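Local coordinates for CSEP0064 putative effector protein (Blumeria graminis f. sp. hordei, PDB 6FMB) that binds host RNA as a non-catalytic relative of fungal RNases and inhibits the degradation of host ribosomal RNA induced by ribosome-inactivating proteins during infection, at residues T10-R15 and F54-S59; L23-R28 and E50-P55. All coordinates share one frame; numbering follows the deposited sequence. Where two conformers were deposited one is given.

Contact 1 (T10-R15 and F54-S59)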
loop_
_atom_site.group_PDB
_atom_site.type_symbol
_atom_site.label_atom_id
_atom_site.label_comp_id
_atom_site.label_asym_id
_atom_site.label_seq_id
_atom_site.Cartn_x
_atom_site.Cartn_y
_atom_site.Cartn_z
ATOM N N THR A 10 -8.055 -11.328 6.899
ATOM C CA THR A 10 -8.302 -10.063 7.607
ATOM C C THR A 10 -8.755 -9.033 6.576
ATOM O O THR A 10 -8.121 -8.880 5.534
ATOM C CB THR A 10 -7.027 -9.579 8.353
ATOM O OG1 THR A 10 -6.661 -10.526 9.379
ATOM C CG2 THR A 10 -7.240 -8.222 9.003
ATOM N N GLU A 11 -9.864 -8.340 6.866
ATOM C CA GLU A 11 -10.347 -7.279 5.988
ATOM C C GLU A 11 -9.555 -5.986 6.190
ATOM O O GLU A 11 -9.438 -5.498 7.327
ATOM C CB GLU A 11 -11.831 -7.007 6.266
ATOM C CG GLU A 11 -12.330 -5.797 5.509
ATOM C CD GLU A 11 -13.820 -5.610 5.535
ATOM O OE1 GLU A 11 -14.545 -6.591 5.782
ATOM O OE2 GLU A 11 -14.259 -4.485 5.251
ATOM N N ILE A 12 -9.053 -5.436 5.088
ATOM C CA ILE A 12 -8.492 -4.084 5.072
ATOM C C ILE A 12 -9.551 -3.185 4.431
ATOM O O ILE A 12 -9.891 -3.369 3.245
ATOM C CB ILE A 12 -7.183 -4.013 4.261
ATOM C CG1 ILE A 12 -6.137 -5.031 4.746
ATOM C CG2 ILE A 12 -6.632 -2.581 4.288
ATOM C CD1 ILE A 12 -5.809 -5.011 6.207
ATOM N N PRO A 13 -10.081 -2.215 5.212
ATOM C CA PRO A 13 -11.096 -1.340 4.656
ATOM C C PRO A 13 -10.646 -0.593 3.393
ATOM O O PRO A 13 -9.536 -0.086 3.352
ATOM C CB PRO A 13 -11.335 -0.331 5.799
ATOM C CG PRO A 13 -10.920 -1.005 7.049
ATOM C CD PRO A 13 -9.807 -1.915 6.632
ATOM N N GLU A 14 -11.531 -0.478 2.407
ATOM C CA GLU A 14 -11.183 0.240 1.162
ATOM C C GLU A 14 -10.713 1.687 1.420
ATOM O O GLU A 14 -9.795 2.165 0.755
ATOM C CB GLU A 14 -12.368 0.239 0.168
ATOM C CG GLU A 14 -12.045 0.826 -1.208
ATOM C CD GLU A 14 -13.273 1.287 -1.992
ATOM O OE1 GLU A 14 -13.107 2.199 -2.814
ATOM O OE2 GLU A 14 -14.393 0.779 -1.781
ATOM N N ARG A 15 -11.367 2.365 2.381
ATOM C CA ARG A 15 -11.019 3.765 2.631
ATOM C C ARG A 15 -9.592 3.917 3.155
ATOM O O ARG A 15 -8.943 4.954 2.928
ATOM C CB ARG A 15 -12.040 4.447 3.548
ATOM C CG ARG A 15 -11.969 4.143 5.037
ATOM C CD ARG A 15 -13.207 4.746 5.711
ATOM N NE ARG A 15 -13.115 4.941 7.153
ATOM C CZ ARG A 15 -13.995 5.644 7.883
ATOM N NH1 ARG A 15 -13.851 5.741 9.224
ATOM N NH2 ARG A 15 -15.039 6.259 7.278
ATOM N N PHE A 54 3.686 2.079 0.808
ATOM C CA PHE A 54 3.297 2.795 2.027
ATOM C C PHE A 54 2.467 1.850 2.878
ATOM O O PHE A 54 1.604 1.129 2.353
ATOM C CB PHE A 54 2.528 4.087 1.698
ATOM C CG PHE A 54 2.427 5.039 2.867
ATOM C CD1 PHE A 54 3.450 5.946 3.146
ATOM C CD2 PHE A 54 1.310 5.043 3.702
ATOM C CE1 PHE A 54 3.383 6.789 4.241
ATOM C CE2 PHE A 54 1.238 5.907 4.793
ATOM C CZ PHE A 54 2.280 6.785 5.056
ATOM N N PRO A 55 2.709 1.821 4.202
ATOM C CA PRO A 55 1.961 0.873 5.021
ATOM C C PRO A 55 0.478 1.234 5.187
ATOM O O PRO A 55 0.080 2.397 5.013
ATOM C CB PRO A 55 2.702 0.916 6.385
ATOM C CG PRO A 55 4.056 1.481 6.081
ATOM C CD PRO A 55 3.744 2.503 5.022
ATOM N N VAL A 56 -0.330 0.232 5.532
ATOM C CA VAL A 56 -1.777 0.413 5.744
ATOM C C VAL A 56 -2.177 -0.426 6.966
ATOM O O VAL A 56 -1.539 -1.439 7.278
ATOM C CB VAL A 56 -2.574 0.063 4.439
ATOM C CG1 VAL A 56 -2.533 -1.418 4.120
ATOM C CG2 VAL A 56 -4.032 0.546 4.487
ATOM N N GLU A 57 -3.233 0.034 7.652
ATOM C CA GLU A 57 -3.782 -0.592 8.863
ATOM C C GLU A 57 -5.030 -1.396 8.556
ATOM O O GLU A 57 -5.749 -1.097 7.603
ATOM C CB GLU A 57 -4.211 0.485 9.858
ATOM C CG GLU A 57 -3.130 1.449 10.286
ATOM C CD GLU A 57 -2.163 0.827 11.266
ATOM O OE1 GLU A 57 -2.335 -0.360 11.600
ATOM O OE2 GLU A 57 -1.240 1.520 11.726
ATOM N N ASP A 58 -5.306 -2.388 9.392
ATOM C CA ASP A 58 -6.594 -3.079 9.373
ATOM C C ASP A 58 -7.657 -2.403 10.244
ATOM O O ASP A 58 -8.810 -2.787 10.194
ATOM C CB ASP A 58 -6.428 -4.580 9.705
ATOM C CG ASP A 58 -6.017 -4.868 11.153
ATOM O OD1 ASP A 58 -6.206 -4.026 12.043
ATOM O OD2 ASP A 58 -5.551 -5.996 11.416
ATOM N N SER A 59 -7.264 -1.399 11.019
ATOM C CA SER A 59 -8.131 -0.690 11.956
ATOM C C SER A 59 -8.491 0.710 11.444
ATOM O O SER A 59 -8.039 1.109 10.370
ATOM C CB SER A 59 -7.383 -0.562 13.262
ATOM O OG SER A 59 -6.185 0.132 13.072
#
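Where strand 10-13 runs into the single helix of this RNase-like fold, its Ile12 touches Val56 of strand 51-56 and Asp58 in the loop beyond. Ile12 CD1 lies 3.6 Å from Asp58 CB, and the two side chains cross at about a right angle. The other branch, Ile12 CG2, anti to the backbone N, reaches Val56 CG2 at 4.1 Å. The same Ile12 CG2 lies 3.7 Å from Glu57 O. Thr10 CG2 packs against the Asp58 side chain, 3.8 Å from CB and 3.7 Å from OD2. Asp58 CG sits between its own backbone N and carbonyl carbon (chi1 69°), and this turns the carboxylate toward the threonine methyl.

The strands from which the two segments come belong to different antiparallel sheets, and no hydrogen bond joins the segments directly. Strand 10-13 is an outer strand of the small three-stranded sheet. Strand 51-56 is an inner strand of the four-stranded one. Tyr70 of the larger sheet touches Thr10, Ile12, Val56 and Asp58. Pro13, the N-cap residue of helix 14-24, places CD 3.8 Å from Asp58 O. Asn16 ND2 of that helix hydrogen-bonds to both Glu57 O and Ser59 O, and Arg15 forms a salt bridge with Asp60.

Contact 2 (L23-R28 and E50-P55)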
loop_
_atom_site.group_PDB
_atom_site.type_symbol
_atom_site.label_atom_id
_atom_site.label_comp_id
_atom_site.label_asym_id
_atom_site.label_seq_id
_atom_site.Cartn_x
_atom_site.Cartn_y
_atom_site.Cartn_z
ATOM N N LEU A 23 -1.495 9.396 0.788
ATOM C CA LEU A 23 -0.385 9.618 1.724
ATOM C C LEU A 23 0.956 9.218 1.100
ATOM O O LEU A 23 1.947 9.904 1.288
ATOM C CB LEU A 23 -0.612 8.901 3.046
ATOM C CG LEU A 23 -1.763 9.465 3.898
ATOM C CD1 LEU A 23 -1.964 8.584 5.131
ATOM C CD2 LEU A 23 -1.541 10.919 4.299
ATOM N N ALA A 24 0.992 8.141 0.322
ATOM C CA ALA A 24 2.256 7.651 -0.267
ATOM C C ALA A 24 2.955 8.740 -1.061
ATOM O O ALA A 24 4.174 8.851 -1.017
ATOM C CB ALA A 24 2.002 6.438 -1.160
ATOM N N PHE A 25 2.175 9.502 -1.825
ATOM C CA PHE A 25 2.716 10.577 -2.687
ATOM C C PHE A 25 2.797 11.953 -2.014
ATOM O O PHE A 25 3.175 12.927 -2.647
ATOM C CB PHE A 25 2.011 10.591 -4.069
ATOM C CG PHE A 25 2.530 9.506 -4.985
ATOM C CD1 PHE A 25 2.037 8.202 -4.927
ATOM C CD2 PHE A 25 3.560 9.768 -5.859
ATOM C CE1 PHE A 25 2.582 7.186 -5.703
ATOM C CE2 PHE A 25 4.083 8.760 -6.667
ATOM C CZ PHE A 25 3.601 7.469 -6.578
ATOM N N ASN A 26 2.524 12.003 -0.708
ATOM C CA ASN A 26 2.587 13.260 0.052
ATOM C C ASN A 26 3.956 13.546 0.644
ATOM O O ASN A 26 4.227 14.690 0.978
ATOM C CB ASN A 26 1.553 13.211 1.198
ATOM C CG ASN A 26 1.406 14.532 1.920
ATOM O OD1 ASN A 26 1.787 14.685 3.105
ATOM N ND2 ASN A 26 0.870 15.487 1.240
ATOM N N TYR A 27 4.788 12.520 0.839
ATOM C CA TYR A 27 6.022 12.645 1.639
ATOM C C TYR A 27 7.258 12.362 0.786
ATOM O O TYR A 27 7.216 11.544 -0.123
ATOM C CB TYR A 27 6.019 11.640 2.800
ATOM C CG TYR A 27 4.845 11.812 3.740
ATOM C CD1 TYR A 27 4.778 12.894 4.631
ATOM C CD2 TYR A 27 3.795 10.891 3.760
ATOM C CE1 TYR A 27 3.704 13.051 5.487
ATOM C CE2 TYR A 27 2.704 11.053 4.619
ATOM C CZ TYR A 27 2.662 12.140 5.468
ATOM O OH TYR A 27 1.591 12.275 6.319
ATOM N N ARG A 28 8.306 13.111 1.076
ATOM C CA ARG A 28 9.655 12.758 0.489
ATOM C C ARG A 28 10.041 11.196 0.878
ATOM O O ARG A 28 9.685 10.656 1.948
ATOM C CB ARG A 28 10.770 13.659 1.085
ATOM C CG ARG A 28 10.645 15.194 0.988
ATOM C CD ARG A 28 11.461 16.004 2.081
ATOM N NE ARG A 28 12.475 16.773 1.365
ATOM C CZ ARG A 28 13.251 17.789 1.709
ATOM N NH1 ARG A 28 14.023 18.129 0.718
ATOM N NH2 ARG A 28 13.461 18.312 2.902
ATOM N N GLU A 50 6.461 5.978 -11.663
ATOM C CA GLU A 50 6.982 5.839 -10.303
ATOM C C GLU A 50 5.983 5.089 -9.426
ATOM O O GLU A 50 4.793 5.409 -9.426
ATOM C CB GLU A 50 7.299 7.206 -9.677
ATOM C CG GLU A 50 7.848 7.122 -8.257
ATOM C CD GLU A 50 8.274 8.472 -7.660
ATOM O OE1 GLU A 50 9.003 9.197 -8.277
ATOM O OE2 GLU A 50 7.858 8.762 -6.539
ATOM N N VAL A 51 6.480 4.096 -8.691
ATOM C CA VAL A 51 5.673 3.334 -7.734
ATOM C C VAL A 51 6.213 3.598 -6.324
ATOM O O VAL A 51 7.429 3.767 -6.128
ATOM C CB VAL A 51 5.682 1.825 -8.093
ATOM C CG1 VAL A 51 5.148 0.959 -6.959
ATOM C CG2 VAL A 51 4.855 1.592 -9.342
ATOM N N ARG A 52 5.300 3.642 -5.360
ATOM C CA ARG A 52 5.638 3.838 -3.964
ATOM C C ARG A 52 4.983 2.770 -3.093
ATOM O O ARG A 52 3.872 2.286 -3.370
ATOM C CB ARG A 52 5.239 5.240 -3.497
ATOM C CG ARG A 52 6.101 6.324 -4.119
ATOM C CD ARG A 52 5.746 7.707 -3.626
ATOM N NE ARG A 52 6.746 8.664 -4.075
ATOM C CZ ARG A 52 7.092 9.776 -3.436
ATOM N NH1 ARG A 52 6.453 10.160 -2.351
ATOM N NH2 ARG A 52 8.066 10.524 -3.934
ATOM N N GLN A 53 5.706 2.417 -2.024
ATOM C CA GLN A 53 5.253 1.488 -0.992
ATOM C C GLN A 53 4.904 2.279 0.268
ATOM O O GLN A 53 5.734 3.060 0.738
ATOM C CB GLN A 53 6.327 0.456 -0.667
ATOM C CG GLN A 53 5.882 -0.624 0.327
ATOM C CD GLN A 53 6.904 -1.016 1.367
ATOM O OE1 GLN A 53 7.949 -0.408 1.473
ATOM N NE2 GLN A 53 6.572 -2.019 2.173
ATOM N N PHE A 54 3.686 2.079 0.808
ATOM C CA PHE A 54 3.297 2.795 2.027
ATOM C C PHE A 54 2.467 1.850 2.878
ATOM O O PHE A 54 1.604 1.129 2.353
ATOM C CB PHE A 54 2.528 4.087 1.698
ATOM C CG PHE A 54 2.427 5.039 2.867
ATOM C CD1 PHE A 54 3.450 5.946 3.146
ATOM C CD2 PHE A 54 1.310 5.043 3.702
ATOM C CE1 PHE A 54 3.383 6.789 4.241
ATOM C CE2 PHE A 54 1.238 5.907 4.793
ATOM C CZ PHE A 54 2.280 6.785 5.056
ATOM N N PRO A 55 2.709 1.821 4.202
ATOM C CA PRO A 55 1.961 0.873 5.021
ATOM C C PRO A 55 0.478 1.234 5.187
ATOM O O PRO A 55 0.080 2.397 5.013
ATOM C CB PRO A 55 2.702 0.916 6.385
ATOM C CG PRO A 55 4.056 1.481 6.081
ATOM C CD PRO A 55 3.744 2.503 5.022
#
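Arg52 NH1 is gripped by two backbone carbonyls, Ala24 O near the end of helix 14-24 and Tyr27 O in the turn beyond it. Its bond to Ala24 O is 2.9 Å long and nearly straight, with an N-H...O angle of 168°. Ala24 O lies in the guanidinium plane and takes the hydrogen on a lone pair. Tyr27 O is closer to NH1, at 2.7 Å, but the bond is more bent and the oxygen is tilted from the guanidinium plane. On another edge, Arg52 NE donates to Glu50 OE2 at 2.7 Å in a salt bridge. NH2 adds a weak bond to the same oxygen. Together these bonds fix the rotation of the guanidinium.

The arginine chain is extended from CG to NE and passes over one face of the Phe25 ring. Arg52 CD stands 3.5 Å from the ring centroid, only 8° off the normal, which makes a CH-pi contact. The guanidinium and ring planes are not far from parallel. Glu50 O approaches the edge of the same ring.

In the fold, this is where the end of helix 14-24 rests on the four-stranded antiparallel sheet. Arg52 and Phe54 both point their side chains from strand 51-56 toward the helix end. Ala24 CB packs on Phe54 CB at 3.7 Å. Phe54 CG is anti to the backbone N (chi1 -165°), which carries the ring past Ala24 to Leu23, whose CB lies over one face, 3.9 Å from Phe54 CE2. Tyr27 CD2 meets Phe54 CE1 obliquely, and the Tyr27 ring also stacks with Phe32.

From the N terminus, strand 4-7 is followed by strand 10-13, which leads into helix 14-24. After a turn and strand 37-39 the chain reaches strand 51-56. Contact 2 closes the shorter loop, from 23-28 to 50-55. Contact 1 closes a longer one, from 10-15 to 54-59. The loop of contact 2 lies within it, and the second segments overlap at Phe54 and Pro55. Asn16 near the start of the helix touches Val56, and Leu23 and Ala24 at its end touch Phe54. The contact centres are about 15 Å apart, on opposite sides of the chain's centre. Contact 1 brings the small three-stranded sheet to the larger sheet, and contact 2 fixes the turn after the helix there.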